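PDB 4ACY: endo-alpha-mannosidase from Bacteroides thetaiotaomicron, which probably hydrolyses internal alpha-1,2-mannosidic bonds in N-glycan-type substrates, acting as an endo-acting glycosidase of family GH99. Local coordinates for residues Thr325-Trp330 and Thr334-Ala339; Ser232-Ile237 and Gln267-Ala272. All blocks are in the same frame, centred on the assembly; numbering follows the deposited sequence.

Contact 1: Thr325-Trp330 and Thr334-Ala339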
loop_
_atom_site.group_PDB
_atom_site.type_symbol
_atom_site.label_atom_id
_atom_site.label_comp_id
_atom_site.label_asym_id
_atom_site.label_seq_id
_atom_site.Cartn_x
_atom_site.Cartn_y
_atom_site.Cartn_z
ATOM N N THR A 325 -1.515 -5.226 -1.479
ATOM C CA THR A 325 -1.531 -4.899 -0.065
ATOM C C THR A 325 -1.014 -6.144 0.667
ATOM O O THR A 325 -1.790 -7.063 0.902
ATOM C CB THR A 325 -2.966 -4.564 0.397
ATOM O OG1 THR A 325 -3.453 -3.434 -0.352
ATOM C CG2 THR A 325 -2.972 -4.230 1.915
ATOM N N SER A 326 0.277 -6.210 1.009
ATOM C CA SER A 326 1.237 -5.111 0.910
ATOM C C SER A 326 2.620 -5.668 0.622
ATOM O O SER A 326 2.842 -6.864 0.761
ATOM C CB SER A 326 1.303 -4.380 2.259
ATOM O OG SER A 326 1.666 -5.284 3.299
ATOM N N PHE A 327 3.571 -4.810 0.253
ATOM C CA PHE A 327 4.944 -5.257 0.380
ATOM C C PHE A 327 5.282 -5.522 1.858
ATOM O O PHE A 327 5.778 -6.588 2.208
ATOM C CB PHE A 327 5.950 -4.272 -0.212
ATOM C CG PHE A 327 7.375 -4.769 -0.097
ATOM C CD1 PHE A 327 7.783 -5.879 -0.832
ATOM C CD2 PHE A 327 8.271 -4.181 0.789
ATOM C CE1 PHE A 327 9.065 -6.386 -0.709
ATOM C CE2 PHE A 327 9.559 -4.680 0.912
ATOM C CZ PHE A 327 9.955 -5.777 0.153
ATOM N N ASN A 328 5.029 -4.554 2.735
ATOM C CA ASN A 328 5.592 -4.658 4.077
ATOM C C ASN A 328 4.809 -3.931 5.159
ATOM O O ASN A 328 5.391 -3.204 5.975
ATOM C CB ASN A 328 7.070 -4.212 4.102
ATOM C CG ASN A 328 7.260 -2.738 3.750
ATOM O OD1 ASN A 328 6.414 -2.121 3.087
ATOM N ND2 ASN A 328 8.392 -2.167 4.190
ATOM N N GLU A 329 3.497 -4.146 5.168
ATOM C CA GLU A 329 2.684 -3.687 6.299
ATOM C C GLU A 329 2.678 -4.843 7.295
ATOM O O GLU A 329 1.731 -5.640 7.356
ATOM C CB GLU A 329 1.264 -3.330 5.842
ATOM C CG GLU A 329 0.673 -2.050 6.502
ATOM C CD GLU A 329 0.547 -2.113 8.032
ATOM O OE1 GLU A 329 1.155 -2.993 8.669
ATOM O OE2 GLU A 329 -0.161 -1.238 8.610
ATOM N N TRP A 330 3.778 -4.943 8.041
ATOM C CA TRP A 330 4.003 -6.043 8.964
ATOM C C TRP A 330 2.956 -6.080 10.065
ATOM O O TRP A 330 2.545 -7.171 10.488
ATOM C CB TRP A 330 5.435 -5.994 9.538
ATOM C CG TRP A 330 6.448 -6.428 8.516
ATOM C CD1 TRP A 330 7.120 -5.630 7.639
ATOM C CD2 TRP A 330 6.865 -7.780 8.231
ATOM N NE1 TRP A 330 7.947 -6.388 6.842
ATOM C CE2 TRP A 330 7.798 -7.711 7.173
ATOM C CE3 TRP A 330 6.534 -9.039 8.765
ATOM C CZ2 TRP A 330 8.427 -8.854 6.645
ATOM C CZ3 TRP A 330 7.159 -10.173 8.238
ATOM C CH2 TRP A 330 8.091 -10.064 7.184
ATOM N N THR A 334 -0.027 -8.530 6.182
ATOM C CA THR A 334 -0.352 -8.567 4.760
ATOM C C THR A 334 0.889 -8.597 3.874
ATOM O O THR A 334 0.750 -8.577 2.661
ATOM C CB THR A 334 -1.228 -7.361 4.344
ATOM O OG1 THR A 334 -0.538 -6.148 4.655
ATOM C CG2 THR A 334 -2.572 -7.396 5.076
ATOM N N GLN A 335 2.082 -8.663 4.478
ATOM C CA GLN A 335 3.344 -8.486 3.747
ATOM C C GLN A 335 3.640 -9.637 2.782
ATOM O O GLN A 335 3.356 -10.796 3.092
ATOM C CB GLN A 335 4.518 -8.254 4.719
ATOM C CG GLN A 335 5.051 -9.486 5.462
ATOM C CD GLN A 335 4.056 -10.137 6.444
ATOM O OE1 GLN A 335 3.200 -9.469 7.049
ATOM N NE2 GLN A 335 4.185 -11.436 6.615
ATOM N N ILE A 336 4.176 -9.304 1.611
ATOM C CA ILE A 336 4.747 -10.360 0.758
ATOM C C ILE A 336 6.242 -10.459 1.020
ATOM O O ILE A 336 6.886 -11.431 0.581
ATOM C CB ILE A 336 4.418 -10.173 -0.749
ATOM C CG1 ILE A 336 4.993 -8.847 -1.268
ATOM C CG2 ILE A 336 2.885 -10.303 -1.014
ATOM C CD1 ILE A 336 4.928 -8.746 -2.794
ATOM N N GLU A 337 6.773 -9.486 1.763
ATOM C CA GLU A 337 8.185 -9.473 2.173
ATOM C C GLU A 337 8.549 -10.779 2.894
ATOM O O GLU A 337 7.732 -11.330 3.658
ATOM C CB GLU A 337 8.517 -8.258 3.036
ATOM C CG GLU A 337 10.019 -8.128 3.288
ATOM C CD GLU A 337 10.423 -6.959 4.115
ATOM O OE1 GLU A 337 9.563 -6.116 4.485
ATOM O OE2 GLU A 337 11.639 -6.871 4.402
ATOM N N PRO A 338 9.752 -11.319 2.609
ATOM C CA PRO A 338 10.114 -12.590 3.230
ATOM C C PRO A 338 10.064 -12.573 4.746
ATOM O O PRO A 338 10.563 -11.646 5.372
ATOM C CB PRO A 338 11.561 -12.805 2.750
ATOM C CG PRO A 338 11.566 -12.181 1.410
ATOM C CD PRO A 338 10.685 -10.956 1.523
ATOM N N ALA A 339 9.477 -13.628 5.302
ATOM C CA ALA A 339 9.348 -13.817 6.740
ATOM C C ALA A 339 10.069 -15.118 7.103
ATOM O O ALA A 339 10.170 -16.015 6.267
ATOM C CB ALA A 339 7.867 -13.902 7.111
HETATM O O HOH W 1 3.355 -9.588 9.981
#
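Ser326, Phe327 and Trp330 engage Thr334, Gln335 and Glu337 across a tight loop, and backbone hydrogen bonds set the register. Ser326 N donates to Thr334 O (2.9 Å), and Ser326 O takes the N-H of Ile336 (2.9 Å). Phe327 O receives Glu337 N at 3.1 Å, with a weaker share of Ile336 N. The peptide between Thr325 and Ser326 is cis, where these bonds begin.

Side-chain hydroxyls continue the network. Ser326 OG and Thr334 OG1 meet at 2.7 Å, and Ser326 OG also accepts Glu329 N, an ST motif alongside the inverse gamma turn centred on Glu329. Small hydroxyl residues suit this buried spot because they satisfy backbone and each other in little room. Trp330 NE1 reaches Glu337 OE1 (2.9 Å) in the indole plane but 56° out of the carboxylate plane; Tyr97 OH bonds the same oxygen.

Packing falls on two rings. Gln335 CG, between its backbone N and carbonyl carbon (chi1 76°), makes a CH-pi contact directly over the Trp330 six-membered ring, 3.4 Å from its centroid, and the amide beyond stacks on the indole with planes 8° apart; Gln335 NE2 bonds Tyr352 OH. Ala339 CB meets the indole edge at Trp330 CH2 (3.8 Å). Glu337 CB lies over one face of Phe327 in another CH-pi contact. A leucine in place of Trp330 would probably leave Glu337 OE1 without its indole donor and the Gln335 amide without a flat surface.

The loop follows the eighth strand of a TIM barrel, at the end where such glycosidases carry their active site; a formic acid molecule, probably from the crystallisation liquor, lies about 5 Å from the Glu329 side chain, consistent with a pocket there.

Contact 2: Ser232-Ile237 and Gln267-Ala272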
loop_
_atom_site.group_PDB
_atom_site.type_symbol
_atom_site.label_atom_id
_atom_site.label_comp_id
_atom_site.label_asym_id
_atom_site.label_seq_id
_atom_site.Cartn_x
_atom_site.Cartn_y
_atom_site.Cartn_z
ATOM N N SER A 232 -21.765 0.909 -4.098
ATOM C CA SER A 232 -22.871 1.880 -4.118
ATOM C C SER A 232 -22.424 3.319 -3.885
ATOM O O SER A 232 -23.192 4.259 -4.125
ATOM C CB SER A 232 -23.973 1.489 -3.121
ATOM O OG SER A 232 -23.526 1.663 -1.789
ATOM N N GLU A 233 -21.183 3.503 -3.430
ATOM C CA GLU A 233 -20.640 4.843 -3.227
ATOM C C GLU A 233 -19.680 5.276 -4.349
ATOM O O GLU A 233 -19.061 6.339 -4.277
ATOM C CB GLU A 233 -19.973 4.964 -1.852
ATOM C CG GLU A 233 -20.966 4.939 -0.702
ATOM C CD GLU A 233 -20.314 5.010 0.674
ATOM O OE1 GLU A 233 -19.063 5.015 0.791
ATOM O OE2 GLU A 233 -21.072 5.055 1.658
ATOM N N LEU A 234 -19.575 4.455 -5.385
ATOM C CA LEU A 234 -18.741 4.794 -6.545
ATOM C C LEU A 234 -19.069 6.159 -7.190
ATOM O O LEU A 234 -18.156 6.855 -7.648
ATOM C CB LEU A 234 -18.730 3.662 -7.578
ATOM C CG LEU A 234 -17.943 2.395 -7.205
ATOM C CD1 LEU A 234 -18.039 1.360 -8.307
ATOM C CD2 LEU A 234 -16.479 2.722 -6.929
ATOM N N PRO A 235 -20.357 6.574 -7.202
ATOM C CA PRO A 235 -20.645 7.931 -7.693
ATOM C C PRO A 235 -19.886 9.046 -6.970
ATOM O O PRO A 235 -19.658 10.112 -7.562
ATOM C CB PRO A 235 -22.158 8.077 -7.451
ATOM C CG PRO A 235 -22.671 6.703 -7.590
ATOM C CD PRO A 235 -21.603 5.801 -7.001
ATOM N N ASP A 236 -19.486 8.813 -5.712
ATOM C CA ASP A 236 -18.722 9.821 -4.976
ATOM C C ASP A 236 -17.367 10.058 -5.634
ATOM O O ASP A 236 -16.830 11.149 -5.543
ATOM C CB ASP A 236 -18.512 9.440 -3.505
ATOM C CG ASP A 236 -19.805 9.414 -2.709
ATOM O OD1 ASP A 236 -20.816 9.970 -3.173
ATOM O OD2 ASP A 236 -19.802 8.817 -1.609
ATOM N N ILE A 237 -16.813 9.024 -6.267
ATOM C CA ILE A 237 -15.557 9.170 -7.018
ATOM C C ILE A 237 -15.747 10.201 -8.133
ATOM O O ILE A 237 -14.893 11.058 -8.352
ATOM C CB ILE A 237 -15.043 7.815 -7.596
ATOM C CG1 ILE A 237 -14.728 6.809 -6.469
ATOM C CG2 ILE A 237 -13.841 8.037 -8.539
ATOM C CD1 ILE A 237 -13.699 7.296 -5.422
ATOM N N GLN A 267 -15.318 -2.924 -12.086
ATOM C CA GLN A 267 -14.586 -2.662 -13.331
ATOM C C GLN A 267 -15.539 -2.181 -14.418
ATOM O O GLN A 267 -15.215 -1.268 -15.178
ATOM C CB GLN A 267 -13.848 -3.920 -13.809
ATOM C CG GLN A 267 -13.253 -3.838 -15.244
ATOM C CD GLN A 267 -12.187 -2.747 -15.419
ATOM O OE1 GLN A 267 -11.736 -2.122 -14.459
ATOM N NE2 GLN A 267 -11.793 -2.511 -16.670
ATOM N N GLN A 268 -16.707 -2.814 -14.490
ATOM C CA GLN A 268 -17.739 -2.410 -15.449
ATOM C C GLN A 268 -18.163 -0.959 -15.214
ATOM O O GLN A 268 -18.302 -0.202 -16.169
ATOM C CB GLN A 268 -18.960 -3.341 -15.384
ATOM C CG GLN A 268 -18.791 -4.713 -16.040
ATOM C CD GLN A 268 -19.980 -5.654 -15.764
ATOM O OE1 GLN A 268 -21.141 -5.215 -15.680
ATOM N NE2 GLN A 268 -19.694 -6.949 -15.625
ATOM N N TRP A 269 -18.352 -0.581 -13.947
ATOM C CA TRP A 269 -18.686 0.797 -13.578
ATOM C C TRP A 269 -17.564 1.754 -13.981
ATOM O O TRP A 269 -17.817 2.833 -14.531
ATOM C CB TRP A 269 -18.950 0.919 -12.065
ATOM C CG TRP A 269 -19.490 2.274 -11.676
ATOM C CD1 TRP A 269 -20.809 2.633 -11.572
ATOM C CD2 TRP A 269 -18.734 3.454 -11.362
ATOM N NE1 TRP A 269 -20.918 3.949 -11.210
ATOM C CE2 TRP A 269 -19.664 4.484 -11.080
ATOM C CE3 TRP A 269 -17.363 3.746 -11.303
ATOM C CZ2 TRP A 269 -19.270 5.780 -10.728
ATOM C CZ3 TRP A 269 -16.973 5.035 -10.956
ATOM C CH2 TRP A 269 -17.922 6.035 -10.673
ATOM N N ALA A 270 -16.321 1.352 -13.699
ATOM C CA ALA A 270 -15.160 2.171 -14.015
ATOM C C ALA A 270 -15.107 2.484 -15.508
ATOM O O ALA A 270 -14.931 3.636 -15.895
ATOM C CB ALA A 270 -13.868 1.477 -13.572
ATOM N N LYS A 271 -15.230 1.441 -16.327
ATOM C CA LYS A 271 -15.199 1.567 -17.786
ATOM C C LYS A 271 -16.325 2.501 -18.245
ATOM O O LYS A 271 -16.095 3.436 -19.022
ATOM C CB LYS A 271 -15.309 0.174 -18.425
ATOM C CG LYS A 271 -15.104 0.096 -19.939
ATOM C CD LYS A 271 -15.239 -1.364 -20.405
ATOM C CE LYS A 271 -15.597 -1.477 -21.893
ATOM N NZ LYS A 271 -14.400 -1.826 -22.715
ATOM N N ALA A 272 -17.530 2.273 -17.729
ATOM C CA ALA A 272 -18.685 3.086 -18.109
ATOM C C ALA A 272 -18.564 4.549 -17.672
ATOM O O ALA A 272 -19.169 5.426 -18.284
ATOM C CB ALA A 272 -19.991 2.458 -17.584
#
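Trp269 leaves its helix toward Leu234, and its side chain meets that residue from CB out to the far rim of the six-membered ring. At the root, Trp269 CB is 3.9 Å from Leu234 CD1, and the same methyl continues beside Trp269 CG and CD2. The chi1 of -172°, which sets CG opposite the backbone N, carries the ring toward segment 232-237. Further out the partner changes: Leu234 CB stands almost centrally over one face of the six-membered ring, 3.6 Å from its centroid, a CH-pi contact that also brings it to 3.7 Å from Trp269 CE2. The ring's far end reaches the backbone, where Trp269 CH2 comes within 3.1 Å of Leu234 O, a carbonyl that also accepts Ile237 N. Pro235 N is 3.8 Å from Trp269 CZ2. His273 stacks on the Trp269 ring too, while Leu234 and Ala270 both touch Phe245 of strand 244-246.

The C-H groups of a branched aliphatic chain can lie against the pi face, and neither needs a polar partner there. With no hydrogen bond between the segments, the residues leading into helix 235-239 meet helix 263-272 through dispersion, CH-pi contact and one carbonyl oxygen set against the ring.

The two contacts occupy different layers of one barrel. The centre of contact 1 is about 10 Å, and that of contact 2 about 21 Å, from the centre of the chain; contact 1 is buried beyond the last strand, with a formic acid molecule about 5 Å from the Glu329 side chain. Their centres are about 29 Å apart and their nearest atoms about 16 Å. The barrel strands relate them: helices 235-239 and 263-272 precede and follow strand 244-246, just past which Tyr248 O bonds Thr325 OG1, and helix 263-272 leads into strand 276-281, whose Val281 is backbone hydrogen-bonded with Thr325. Contact 2 thus packs the barrel's exterior, and contact 1 shapes the probable substrate-facing end.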